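PDB 6VC6: 6-phospho-alpha-glucosidase from Merdibacter massiliensis, which catalyses the hydrolysis of 6-phospho-alpha-glucosides, probably by the NAD- and metal-dependent redox route of glycoside hydrolase family 4. Local coordinates for residues G12-P17 / R294-C299; M85-L90 / L120-D125; P91-D96 / T282-V287. All blocks are in the same frame, centred on the assembly; numbering follows the deposited sequence.

Interaction 1 of 3, residues G12-P17 / R294-C299. With NAD (nicotinamide-adenine-dinucleotide), chain G.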
loop_
_atom_site.group_PDB
_atom_site.type_symbol
_atom_site.label_atom_id
_atom_site.label_comp_id
_atom_site.label_asym_id
_atom_site.label_seq_id
_atom_site.Cartn_x
_atom_site.Cartn_y
_atom_site.Cartn_z
ATOM N N GLY A 12 -15.561 4.145 -4.367
ATOM C CA GLY A 12 -16.193 4.250 -3.071
ATOM C C GLY A 12 -15.251 4.237 -1.891
ATOM O O GLY A 12 -15.706 4.177 -0.747
ATOM N N SER A 13 -13.945 4.294 -2.135
ATOM C CA SER A 13 -12.975 4.255 -1.051
ATOM C C SER A 13 -12.991 5.557 -0.259
ATOM O O SER A 13 -13.337 6.623 -0.775
ATOM C CB SER A 13 -11.573 3.999 -1.600
ATOM O OG SER A 13 -10.582 4.503 -0.720
ATOM N N THR A 14 -12.606 5.457 1.016
ATOM C CA THR A 14 -12.517 6.640 1.865
ATOM C C THR A 14 -11.428 7.601 1.406
ATOM O O THR A 14 -11.456 8.776 1.785
ATOM C CB THR A 14 -12.261 6.230 3.317
ATOM O OG1 THR A 14 -10.971 5.614 3.423
ATOM C CG2 THR A 14 -13.327 5.253 3.790
ATOM N N TYR A 15 -10.472 7.130 0.605
ATOM C CA TYR A 15 -9.408 7.976 0.081
ATOM C C TYR A 15 -9.803 8.716 -1.190
ATOM O O TYR A 15 -9.093 9.646 -1.589
ATOM C CB TYR A 15 -8.153 7.141 -0.201
ATOM C CG TYR A 15 -7.523 6.516 1.024
ATOM C CD1 TYR A 15 -6.689 7.254 1.853
ATOM C CD2 TYR A 15 -7.754 5.185 1.344
ATOM C CE1 TYR A 15 -6.106 6.686 2.970
ATOM C CE2 TYR A 15 -7.175 4.607 2.459
ATOM C CZ TYR A 15 -6.353 5.362 3.268
ATOM O OH TYR A 15 -5.776 4.790 4.379
ATOM N N THR A 16 -10.906 8.328 -1.832
ATOM C CA THR A 16 -11.280 8.951 -3.100
ATOM C C THR A 16 -11.569 10.446 -2.982
ATOM O O THR A 16 -11.111 11.198 -3.860
ATOM C CB THR A 16 -12.475 8.207 -3.712
ATOM O OG1 THR A 16 -12.130 6.831 -3.914
ATOM C CG2 THR A 16 -12.862 8.824 -5.050
ATOM N N PRO A 17 -12.300 10.943 -1.972
ATOM C CA PRO A 17 -12.446 12.406 -1.856
ATOM C C PRO A 17 -11.116 13.134 -1.762
ATOM O O PRO A 17 -10.977 14.232 -2.315
ATOM C CB PRO A 17 -13.284 12.572 -0.583
ATOM C CG PRO A 17 -14.072 11.318 -0.501
ATOM C CD PRO A 17 -13.147 10.241 -0.988
ATOM N N ARG A 294 -15.939 10.154 9.130
ATOM C CA ARG A 294 -15.718 11.575 8.885
ATOM C C ARG A 294 -15.813 11.893 7.401
ATOM O O ARG A 294 -16.425 12.896 7.013
ATOM C CB ARG A 294 -14.362 12.008 9.440
ATOM C CG ARG A 294 -14.249 11.943 10.953
ATOM C CD ARG A 294 -12.939 12.549 11.426
ATOM N NE ARG A 294 -11.790 11.954 10.748
ATOM C CZ ARG A 294 -11.054 10.969 11.252
ATOM N NH1 ARG A 294 -11.346 10.464 12.443
ATOM N NH2 ARG A 294 -10.027 10.488 10.565
ATOM N N VAL A 295 -15.233 11.040 6.555
ATOM C CA VAL A 295 -15.184 11.320 5.125
ATOM C C VAL A 295 -16.572 11.220 4.504
ATOM O O VAL A 295 -16.984 12.093 3.731
ATOM C CB VAL A 295 -14.180 10.374 4.438
ATOM C CG1 VAL A 295 -14.498 10.237 2.958
ATOM C CG2 VAL A 295 -12.759 10.881 4.640
ATOM N N PHE A 296 -17.322 10.165 4.835
ATOM C CA PHE A 296 -18.657 10.015 4.265
ATOM C C PHE A 296 -19.628 11.050 4.821
ATOM O O PHE A 296 -20.595 11.414 4.142
ATOM C CB PHE A 296 -19.182 8.602 4.510
ATOM C CG PHE A 296 -18.764 7.610 3.462
ATOM C CD1 PHE A 296 -19.478 7.484 2.282
ATOM C CD2 PHE A 296 -17.652 6.807 3.655
ATOM C CE1 PHE A 296 -19.093 6.573 1.315
ATOM C CE2 PHE A 296 -17.262 5.895 2.691
ATOM C CZ PHE A 296 -17.984 5.778 1.521
ATOM N N ALA A 297 -19.391 11.537 6.042
ATOM C CA ALA A 297 -20.283 12.541 6.615
ATOM C C ALA A 297 -20.089 13.898 5.952
ATOM O O ALA A 297 -21.059 14.642 5.755
ATOM C CB ALA A 297 -20.065 12.648 8.124
ATOM N N GLU A 298 -18.843 14.237 5.603
ATOM C CA GLU A 298 -18.340 15.389 4.861
ATOM C C GLU A 298 -19.092 15.567 3.547
ATOM O O GLU A 298 -19.357 16.697 3.122
ATOM C CB GLU A 298 -16.843 15.234 4.594
ATOM C CG GLU A 298 -16.100 16.566 4.544
ATOM C CD GLU A 298 -14.973 16.599 3.532
ATOM O OE1 GLU A 298 -14.924 17.552 2.726
ATOM O OE2 GLU A 298 -14.115 15.690 3.562
ATOM N N CYS A 299 -18.968 14.450 2.823
ATOM C CA CYS A 299 -19.574 14.344 1.499
ATOM C C CYS A 299 -21.082 14.526 1.575
ATOM O O CYS A 299 -21.676 15.193 0.723
ATOM C CB CYS A 299 -19.227 12.994 0.869
ATOM S SG CYS A 299 -17.471 12.749 0.492
HETATM P PA NAD G . -12.501 1.110 1.622
HETATM O O1A NAD G . -12.929 2.428 2.220
HETATM O O2A NAD G . -13.253 -0.153 1.964
HETATM O O5B NAD G . -12.482 1.260 0.021
HETATM C C5B NAD G . -12.440 0.107 -0.813
HETATM C C4B NAD G . -13.329 0.327 -2.026
HETATM O O4B NAD G . -12.977 -0.594 -3.060
HETATM C C3B NAD G . -14.786 0.079 -1.671
HETATM O O3B NAD G . -15.575 1.194 -2.091
HETATM C C2B NAD G . -15.184 -1.148 -2.462
HETATM O O2B NAD G . -16.514 -1.014 -2.969
HETATM C C1B NAD G . -14.167 -1.181 -3.589
HETATM N N9A NAD G . -13.923 -2.561 -4.074
HETATM C C8A NAD G . -13.778 -3.671 -3.325
HETATM N N7A NAD G . -13.577 -4.763 -4.108
HETATM C C5A NAD G . -13.596 -4.350 -5.389
HETATM C C6A NAD G . -13.449 -4.980 -6.723
HETATM N N6A NAD G . -13.233 -6.312 -6.851
HETATM N N1A NAD G . -13.538 -4.181 -7.810
HETATM C C2A NAD G . -13.752 -2.856 -7.702
HETATM N N3A NAD G . -13.895 -2.221 -6.527
HETATM C C4A NAD G . -13.831 -2.900 -5.359
HETATM O O3 NAD G . -10.941 0.867 1.936
HETATM P PN NAD G . -9.925 2.067 2.271
HETATM O O1N NAD G . -9.659 2.064 3.758
HETATM O O2N NAD G . -10.379 3.328 1.575
HETATM O O5D NAD G . -8.610 1.523 1.526
HETATM C C5D NAD G . -8.478 1.659 0.113
HETATM C C4D NAD G . -7.325 0.780 -0.347
HETATM O O4D NAD G . -6.122 1.548 -0.416
HETATM C C3D NAD G . -7.081 -0.345 0.648
HETATM O O3D NAD G . -6.941 -1.576 -0.066
HETATM C C2D NAD G . -5.756 -0.007 1.291
HETATM O O2D NAD G . -5.022 -1.188 1.616
HETATM C C1D NAD G . -5.077 0.790 0.194
HETATM N N1N NAD G . -3.997 1.634 0.700
HETATM C C2N NAD G . -2.759 1.320 0.317
HETATM C C3N NAD G . -1.669 2.060 0.742
HETATM C C7N NAD G . -0.299 1.660 0.283
HETATM O O7N NAD G . 0.680 2.141 0.828
HETATM N N7N NAD G . -0.193 0.774 -0.706
HETATM C C4N NAD G . -1.875 3.155 1.571
HETATM C C5N NAD G . -3.175 3.461 1.961
HETATM C C6N NAD G . -4.233 2.681 1.501
#

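Interaction 2 of 3, residues M85-L90 / L120-D125. With NAD (nicotinamide-adenine-dinucleotide), chain G.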
loop_
_atom_site.group_PDB
_atom_site.type_symbol
_atom_site.label_atom_id
_atom_site.label_comp_id
_atom_site.label_asym_id
_atom_site.label_seq_id
_atom_site.Cartn_x
_atom_site.Cartn_y
_atom_site.Cartn_z
HETATM N N MSE A 85 -8.756 -0.548 -4.541
HETATM C CA MSE A 85 -9.803 -1.435 -4.071
HETATM C C MSE A 85 -9.440 -2.066 -2.753
HETATM O O MSE A 85 -8.259 -2.140 -2.447
HETATM C CB MSE A 85 -10.089 -2.545 -5.082
HETATM C CG MSE A 85 -9.006 -3.623 -5.140
HETATM SE SE MSE A 85 -9.521 -5.315 -5.993
HETATM C CE MSE A 85 -10.135 -4.554 -7.669
ATOM N N ARG A 86 -10.423 -2.515 -1.986
ATOM C CA ARG A 86 -10.207 -3.335 -0.795
ATOM C C ARG A 86 -11.101 -4.563 -0.940
ATOM O O ARG A 86 -12.299 -4.502 -0.646
ATOM C CB ARG A 86 -10.513 -2.568 0.488
ATOM C CG ARG A 86 -10.205 -3.349 1.758
ATOM C CD ARG A 86 -10.653 -2.603 3.009
ATOM N NE ARG A 86 -9.824 -1.435 3.293
ATOM C CZ ARG A 86 -8.647 -1.486 3.911
ATOM N NH1 ARG A 86 -7.963 -0.372 4.129
ATOM N NH2 ARG A 86 -8.153 -2.652 4.306
ATOM N N ALA A 87 -10.517 -5.666 -1.408
ATOM C CA ALA A 87 -11.277 -6.891 -1.626
ATOM C C ALA A 87 -11.893 -7.369 -0.320
ATOM O O ALA A 87 -11.177 -7.698 0.633
ATOM C CB ALA A 87 -10.374 -7.971 -2.218
ATOM N N GLY A 88 -13.224 -7.406 -0.276
ATOM C CA GLY A 88 -13.946 -7.727 0.934
ATOM C C GLY A 88 -14.294 -6.534 1.797
ATOM O O GLY A 88 -15.142 -6.661 2.689
ATOM N N GLY A 89 -13.666 -5.385 1.566
ATOM C CA GLY A 89 -13.984 -4.181 2.309
ATOM C C GLY A 89 -13.528 -4.246 3.757
ATOM O O GLY A 89 -12.929 -5.215 4.225
ATOM N N LEU A 90 -13.821 -3.163 4.472
ATOM C CA LEU A 90 -13.483 -3.098 5.888
ATOM C C LEU A 90 -14.177 -4.158 6.746
ATOM O O LEU A 90 -13.571 -4.572 7.750
ATOM C CB LEU A 90 -13.786 -1.690 6.421
ATOM C CG LEU A 90 -12.858 -0.589 5.901
ATOM C CD1 LEU A 90 -13.351 0.785 6.327
ATOM C CD2 LEU A 90 -11.431 -0.823 6.376
ATOM N N LEU A 120 -5.212 -13.304 -0.188
ATOM C CA LEU A 120 -5.926 -14.267 -1.020
ATOM C C LEU A 120 -7.166 -13.642 -1.647
ATOM O O LEU A 120 -7.500 -13.940 -2.801
ATOM C CB LEU A 120 -6.298 -15.499 -0.195
ATOM C CG LEU A 120 -5.164 -16.499 0.045
ATOM C CD1 LEU A 120 -5.681 -17.750 0.739
ATOM C CD2 LEU A 120 -4.472 -16.853 -1.264
ATOM N N ARG A 121 -7.858 -12.774 -0.907
ATOM C CA ARG A 121 -8.991 -12.055 -1.483
ATOM C C ARG A 121 -8.534 -11.105 -2.581
ATOM O O ARG A 121 -9.198 -10.974 -3.616
ATOM C CB ARG A 121 -9.738 -11.285 -0.394
ATOM C CG ARG A 121 -10.499 -12.158 0.586
ATOM C CD ARG A 121 -11.515 -11.341 1.373
ATOM N NE ARG A 121 -10.898 -10.225 2.086
ATOM C CZ ARG A 121 -10.280 -10.335 3.259
ATOM N NH1 ARG A 121 -10.191 -11.515 3.858
ATOM N NH2 ARG A 121 -9.750 -9.263 3.833
ATOM N N SER A 122 -7.398 -10.434 -2.374
ATOM C CA SER A 122 -6.917 -9.474 -3.360
ATOM C C SER A 122 -6.421 -10.172 -4.620
ATOM O O SER A 122 -6.611 -9.661 -5.729
ATOM C CB SER A 122 -5.816 -8.606 -2.752
ATOM O OG SER A 122 -6.338 -7.766 -1.739
ATOM N N CYS A 123 -5.786 -11.339 -4.472
ATOM C CA CYS A 123 -5.326 -12.085 -5.641
ATOM C C CYS A 123 -6.475 -12.384 -6.595
ATOM O O CYS A 123 -6.338 -12.231 -7.814
ATOM C CB CYS A 123 -4.649 -13.385 -5.208
ATOM S SG CYS A 123 -3.009 -13.189 -4.487
ATOM N N VAL A 124 -7.618 -12.807 -6.053
ATOM C CA VAL A 124 -8.766 -13.146 -6.889
ATOM C C VAL A 124 -9.310 -11.902 -7.582
ATOM O O VAL A 124 -9.542 -11.898 -8.795
ATOM C CB VAL A 124 -9.850 -13.842 -6.046
ATOM C CG1 VAL A 124 -11.132 -13.999 -6.848
ATOM C CG2 VAL A 124 -9.351 -15.191 -5.550
ATOM N N ASP A 125 -9.510 -10.823 -6.821
ATOM C CA ASP A 125 -10.179 -9.646 -7.364
ATOM C C ASP A 125 -9.251 -8.779 -8.208
ATOM O O ASP A 125 -9.715 -8.132 -9.155
ATOM C CB ASP A 125 -10.784 -8.818 -6.229
ATOM C CG ASP A 125 -12.087 -9.401 -5.710
ATOM O OD1 ASP A 125 -12.369 -10.584 -5.996
ATOM O OD2 ASP A 125 -12.828 -8.675 -5.016
HETATM P PA NAD G . -12.501 1.110 1.622
HETATM O O1A NAD G . -12.929 2.428 2.220
HETATM O O2A NAD G . -13.253 -0.153 1.964
HETATM O O5B NAD G . -12.482 1.260 0.021
HETATM C C5B NAD G . -12.440 0.107 -0.813
HETATM C C4B NAD G . -13.329 0.327 -2.026
HETATM O O4B NAD G . -12.977 -0.594 -3.060
HETATM C C3B NAD G . -14.786 0.079 -1.671
HETATM O O3B NAD G . -15.575 1.194 -2.091
HETATM C C2B NAD G . -15.184 -1.148 -2.462
HETATM O O2B NAD G . -16.514 -1.014 -2.969
HETATM C C1B NAD G . -14.167 -1.181 -3.589
HETATM N N9A NAD G . -13.923 -2.561 -4.074
HETATM C C8A NAD G . -13.778 -3.671 -3.325
HETATM N N7A NAD G . -13.577 -4.763 -4.108
HETATM C C5A NAD G . -13.596 -4.350 -5.389
HETATM C C6A NAD G . -13.449 -4.980 -6.723
HETATM N N6A NAD G . -13.233 -6.312 -6.851
HETATM N N1A NAD G . -13.538 -4.181 -7.810
HETATM C C2A NAD G . -13.752 -2.856 -7.702
HETATM N N3A NAD G . -13.895 -2.221 -6.527
HETATM C C4A NAD G . -13.831 -2.900 -5.359
HETATM O O3 NAD G . -10.941 0.867 1.936
HETATM P PN NAD G . -9.925 2.067 2.271
HETATM O O1N NAD G . -9.659 2.064 3.758
HETATM O O2N NAD G . -10.379 3.328 1.575
HETATM O O5D NAD G . -8.610 1.523 1.526
HETATM C C5D NAD G . -8.478 1.659 0.113
HETATM C C4D NAD G . -7.325 0.780 -0.347
HETATM O O4D NAD G . -6.122 1.548 -0.416
HETATM C C3D NAD G . -7.081 -0.345 0.648
HETATM O O3D NAD G . -6.941 -1.576 -0.066
HETATM C C2D NAD G . -5.756 -0.007 1.291
HETATM O O2D NAD G . -5.022 -1.188 1.616
HETATM C C1D NAD G . -5.077 0.790 0.194
HETATM N N1N NAD G . -3.997 1.634 0.700
HETATM C C2N NAD G . -2.759 1.320 0.317
HETATM C C3N NAD G . -1.669 2.060 0.742
HETATM C C7N NAD G . -0.299 1.660 0.283
HETATM O O7N NAD G . 0.680 2.141 0.828
HETATM N N7N NAD G . -0.193 0.774 -0.706
HETATM C C4N NAD G . -1.875 3.155 1.571
HETATM C C5N NAD G . -3.175 3.461 1.961
HETATM C C6N NAD G . -4.233 2.681 1.501
HETATM O O HOH W 1 -10.706 -6.612 3.113
#

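Interaction 3 of 3, residues P91-D96 / T282-V287. With G6P (6-O-phosphono-alpha-D-glucopyranose), chain F.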
loop_
_atom_site.group_PDB
_atom_site.type_symbol
_atom_site.label_atom_id
_atom_site.label_comp_id
_atom_site.label_asym_id
_atom_site.label_seq_id
_atom_site.Cartn_x
_atom_site.Cartn_y
_atom_site.Cartn_z
ATOM N N PRO A 91 -15.405 -4.611 6.451
ATOM C CA PRO A 91 -15.955 -5.733 7.234
ATOM C C PRO A 91 -15.072 -6.970 7.240
ATOM O O PRO A 91 -15.004 -7.668 8.259
ATOM C CB PRO A 91 -17.302 -5.999 6.552
ATOM C CG PRO A 91 -17.714 -4.674 6.047
ATOM C CD PRO A 91 -16.447 -3.980 5.618
HETATM N N MSE A 92 -14.392 -7.265 6.136
HETATM C CA MSE A 92 -13.528 -8.439 6.078
HETATM C C MSE A 92 -12.170 -8.156 6.719
HETATM O O MSE A 92 -11.518 -9.068 7.227
HETATM C CB MSE A 92 -13.348 -8.910 4.634
HETATM C CG MSE A 92 -14.564 -9.635 4.068
HETATM SE SE MSE A 92 -15.236 -11.060 5.228
HETATM C CE MSE A 92 -13.612 -12.128 5.386
ATOM N N ARG A 93 -11.743 -6.891 6.690
ATOM C CA ARG A 93 -10.562 -6.502 7.455
ATOM C C ARG A 93 -10.799 -6.701 8.945
ATOM O O ARG A 93 -9.884 -7.083 9.685
ATOM C CB ARG A 93 -10.190 -5.048 7.159
ATOM C CG ARG A 93 -8.973 -4.552 7.932
ATOM C CD ARG A 93 -8.712 -3.071 7.693
ATOM N NE ARG A 93 -7.501 -2.615 8.370
ATOM C CZ ARG A 93 -7.015 -1.380 8.286
ATOM N NH1 ARG A 93 -7.638 -0.469 7.551
ATOM N NH2 ARG A 93 -5.906 -1.055 8.936
ATOM N N ARG A 94 -12.027 -6.447 9.400
ATOM C CA ARG A 94 -12.386 -6.707 10.789
ATOM C C ARG A 94 -12.233 -8.186 11.124
ATOM O O ARG A 94 -11.683 -8.545 12.172
ATOM C CB ARG A 94 -13.819 -6.237 11.044
ATOM C CG ARG A 94 -14.191 -6.081 12.506
ATOM C CD ARG A 94 -15.603 -5.534 12.639
ATOM N NE ARG A 94 -15.927 -5.173 14.015
ATOM C CZ ARG A 94 -16.433 -6.016 14.909
ATOM N NH1 ARG A 94 -16.675 -7.276 14.571
ATOM N NH2 ARG A 94 -16.698 -5.601 16.140
ATOM N N GLU A 95 -12.715 -9.061 10.236
ATOM C CA GLU A 95 -12.589 -10.497 10.465
ATOM C C GLU A 95 -11.130 -10.935 10.443
ATOM O O GLU A 95 -10.731 -11.820 11.208
ATOM C CB GLU A 95 -13.395 -11.268 9.419
ATOM C CG GLU A 95 -14.889 -10.987 9.447
ATOM C CD GLU A 95 -15.597 -11.705 10.579
ATOM O OE1 GLU A 95 -15.041 -12.696 11.097
ATOM O OE2 GLU A 95 -16.712 -11.281 10.950
ATOM N N ASP A 96 -10.321 -10.331 9.567
ATOM C CA ASP A 96 -8.894 -10.636 9.541
ATOM C C ASP A 96 -8.241 -10.321 10.881
ATOM O O ASP A 96 -7.442 -11.113 11.395
ATOM C CB ASP A 96 -8.207 -9.847 8.425
ATOM C CG ASP A 96 -8.674 -10.256 7.041
ATOM O OD1 ASP A 96 -9.205 -11.376 6.891
ATOM O OD2 ASP A 96 -8.507 -9.450 6.102
ATOM N N THR A 282 -10.527 -3.365 17.113
ATOM C CA THR A 282 -9.314 -3.404 16.315
ATOM C C THR A 282 -9.187 -2.151 15.452
ATOM O O THR A 282 -10.025 -1.245 15.488
ATOM C CB THR A 282 -9.293 -4.667 15.453
ATOM O OG1 THR A 282 -10.387 -4.632 14.528
ATOM C CG2 THR A 282 -9.413 -5.906 16.325
ATOM N N ARG A 283 -8.112 -2.110 14.659
ATOM C CA ARG A 283 -7.847 -0.948 13.814
ATOM C C ARG A 283 -8.936 -0.765 12.765
ATOM O O ARG A 283 -9.284 0.370 12.414
ATOM C CB ARG A 283 -6.475 -1.092 13.153
ATOM C CG ARG A 283 -6.134 0.001 12.150
ATOM C CD ARG A 283 -6.167 1.383 12.783
ATOM N NE ARG A 283 -5.951 2.435 11.793
ATOM C CZ ARG A 283 -6.127 3.731 12.027
ATOM N NH1 ARG A 283 -6.525 4.144 13.222
ATOM N NH2 ARG A 283 -5.906 4.617 11.063
ATOM N N ALA A 284 -9.486 -1.868 12.251
ATOM C CA ALA A 284 -10.596 -1.766 11.310
ATOM C C ALA A 284 -11.791 -1.070 11.947
ATOM O O ALA A 284 -12.501 -0.304 11.284
ATOM C CB ALA A 284 -10.991 -3.152 10.802
ATOM N N ASP A 285 -12.023 -1.317 13.239
ATOM C CA ASP A 285 -13.076 -0.600 13.950
ATOM C C ASP A 285 -12.713 0.869 14.136
ATOM O O ASP A 285 -13.588 1.741 14.089
ATOM C CB ASP A 285 -13.345 -1.265 15.299
ATOM C CG ASP A 285 -13.809 -2.701 15.160
ATOM O OD1 ASP A 285 -14.806 -2.938 14.445
ATOM O OD2 ASP A 285 -13.177 -3.593 15.764
ATOM N N GLU A 286 -11.426 1.159 14.353
ATOM C CA GLU A 286 -10.985 2.548 14.457
ATOM C C GLU A 286 -11.224 3.295 13.153
ATOM O O GLU A 286 -11.648 4.458 13.162
ATOM C CB GLU A 286 -9.504 2.612 14.830
ATOM C CG GLU A 286 -9.120 1.869 16.092
ATOM C CD GLU A 286 -7.617 1.815 16.283
ATOM O OE1 GLU A 286 -7.125 0.828 16.870
ATOM O OE2 GLU A 286 -6.927 2.757 15.841
ATOM N N VAL A 287 -10.949 2.645 12.020
ATOM C CA VAL A 287 -11.185 3.271 10.725
ATOM C C VAL A 287 -12.676 3.453 10.485
ATOM O O VAL A 287 -13.115 4.503 9.999
ATOM C CB VAL A 287 -10.531 2.448 9.602
ATOM C CG1 VAL A 287 -10.916 3.008 8.240
ATOM C CG2 VAL A 287 -9.021 2.427 9.771
HETATM C C1 G6P F . 0.338 2.447 5.982
HETATM C C2 G6P F . 0.593 1.600 4.726
HETATM C C3 G6P F . -0.665 1.153 4.003
HETATM C C4 G6P F . -1.695 0.732 5.025
HETATM C C5 G6P F . -2.123 1.980 5.774
HETATM C C6 G6P F . -3.077 1.595 6.897
HETATM O O1 G6P F . 1.025 3.699 5.859
HETATM O O2 G6P F . 1.416 2.342 3.816
HETATM O O3 G6P F . -0.379 0.065 3.119
HETATM O O4 G6P F . -2.819 0.153 4.358
HETATM O O5 G6P F . -1.029 2.683 6.376
HETATM O O6 G6P F . -3.905 2.713 7.197
HETATM P P G6P F . -5.212 2.536 8.116
HETATM O O1P G6P F . -6.259 2.074 7.131
HETATM O O2P G6P F . -4.818 1.499 9.142
HETATM O O3P G6P F . -5.436 3.912 8.696
#

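Interaction 1 of 3, residues G12-P17 / R294-C299
T14 stands between the pyrophosphate of NAD and the helix of residues 294-299, and its two branches divide the work. CB itself lies 3.9 Å from O2N of NAD. From it OG1, set between the backbone N and the carbonyl carbon by a chi1 of 66°, donates a hydrogen bond to O2N of NAD (3.0 Å) and is also hydrogen-bonded to R291 NE. The methyl CG2 lies beside the backbone N and is wedged between the cofactor, 3.3 Å from O1A of NAD, and the ring edge of F296 (CE2, 4.1 Å), the two side chains nearly perpendicular. The same edge of F296 brings CZ to 3.6 Å from G12 O. V295 CG1 packs on the T14 carbonyl oxygen (3.6 Å) and, in an equally close apolar contact, on P17 CG, which in turn sits 3.8 Å from C299 SG. S13 adds a second hydroxyl to O2N, while its OG accepts from Y15 N and caps the turn. A CB on G12 would clash with O3B of NAD, consistent with a glycine here. This is the glycine-rich phosphate-binding loop of a Rossmann fold: it leaves strand 4-9 and enters helix 16-25, with helix 291-305 packed against its outer side and R44 and I48 of helix 42-59 covering F296.

Interaction 2 of 3, residues M85-L90 / L120-D125
A87 and S122 bring the backbones together, their CA atoms 5.4 Å apart, where a type II turn from R86 to G89 lies against helix 113-136. A87 CB presses on the helix backbone, 3.5 Å from R121 O, with CB of R121 and the carboxylate of D125 also near it. The bend of R121 at chi3 (-57°), about the CG-CD bond, turns NE back toward A87 O, a bond of 2.9 Å that is almost straight at 171°. The acceptor lies in the guanidinium plane, whereas the donor approaches from above the carbonyl plane. A water accepts from R121 NH2 and donates to both A87 O and G89 O, so A87 O takes two bonds; NH2 also forms a salt bridge to D96. G88 CA lies obliquely beside the R121 guanidinium, and a CB there would clash with NE.

Residues 85-90 and the helix share the adenine of NAD. D125 OD2 accepts from the adenine amino group N6A at 3.0 Å. M85, present as selenomethionine, lies over one face of the adenine, with CE 3.4 Å from N1A and SE 3.7 Å from D125 CB. R86 points to the pyrophosphate instead: NE donates to the bridging O3 at 2.9 Å and NH1 to O1N at 3.0 Å. C3D of the nicotinamide ribose and L90 CD2 lie over opposite faces of its guanidinium, each toward the rim, while NH2 pairs with E109.

The contact therefore sets unlike chemistry along one cofactor: an apolar cover and a carboxylate probably select adenine, a guanidinium is likely to offset the diphosphate charge, and R121 holds the turn through the main-chain oxygen of A87.

Interaction 3 of 3, residues P91-D96 / T282-V287
R93 and R283 both turn a guanidinium edge to the phosphate of 6-O-phosphono-alpha-D-glucopyranose, their planes 74° apart. R93 stretches out fully and grips two oxygens, NH1 bonding to O1P at 2.9 Å and NH2 to O2P at 2.8 Å. R283 gives NE to the same O2P at 3.0 Å and NH2 to O3P, so all three terminal oxygens are bound and O2P twice. One face of the R283 group carries V287 CG2, and a further edge meets the carboxylate of E286 through NH1. The flank of R283, at CG, comes within 3.4 Å of R93 NH2. R93 NE is paired with E97, which probably steadies the group's rotation.

Between the helices, which run almost antiparallel (153°), A284 CB is lodged 3.8 Å from R93 CG and 3.7 Å from R94 N. R94, also extended, sends NE to the syn lone pair of D285 OD1 in a salt bridge; OD1 sits at the guanidinium edge, near its plane, while the carboxylate plane is turned 69° to it. D285 OD2 uses its anti lone pair for T282 N at 3.0 Å and also bonds to H98. Putting an alanine at R94 would probably leave D285 OD1 without its cationic mate and weaken the tie between the two helices.

The start of helix 283-289 resembles half of a capping box, D285 OD2 accepting from the N-cap T282 N while T282 OG1 is engaged by E97, and the paired arginines form the phosphate pocket expected of a glycosidase specific for 6-phosphorylated sugars.

Overall arrangement
From the N terminus, the chain passes strand 4-9 and lays down 12-17, whose partner 294-299 comes 277 residues later, so interaction 1 closes the longest loop and encloses the other two. After strand 80-83, residues 85-90 lead into helix 89-102, which holds 91-96. Interaction 2 closes first, a short loop returning at 120-125; interaction 3 waits for 282-287, so the two cross. They also touch, with L90 packing on V287. Interaction 2 stays within the nucleotide-binding part, whereas interactions 1 and 3 bring the successive helices 283-289 and 291-305 of the C-terminal part against it, around NAD and the sugar phosphate.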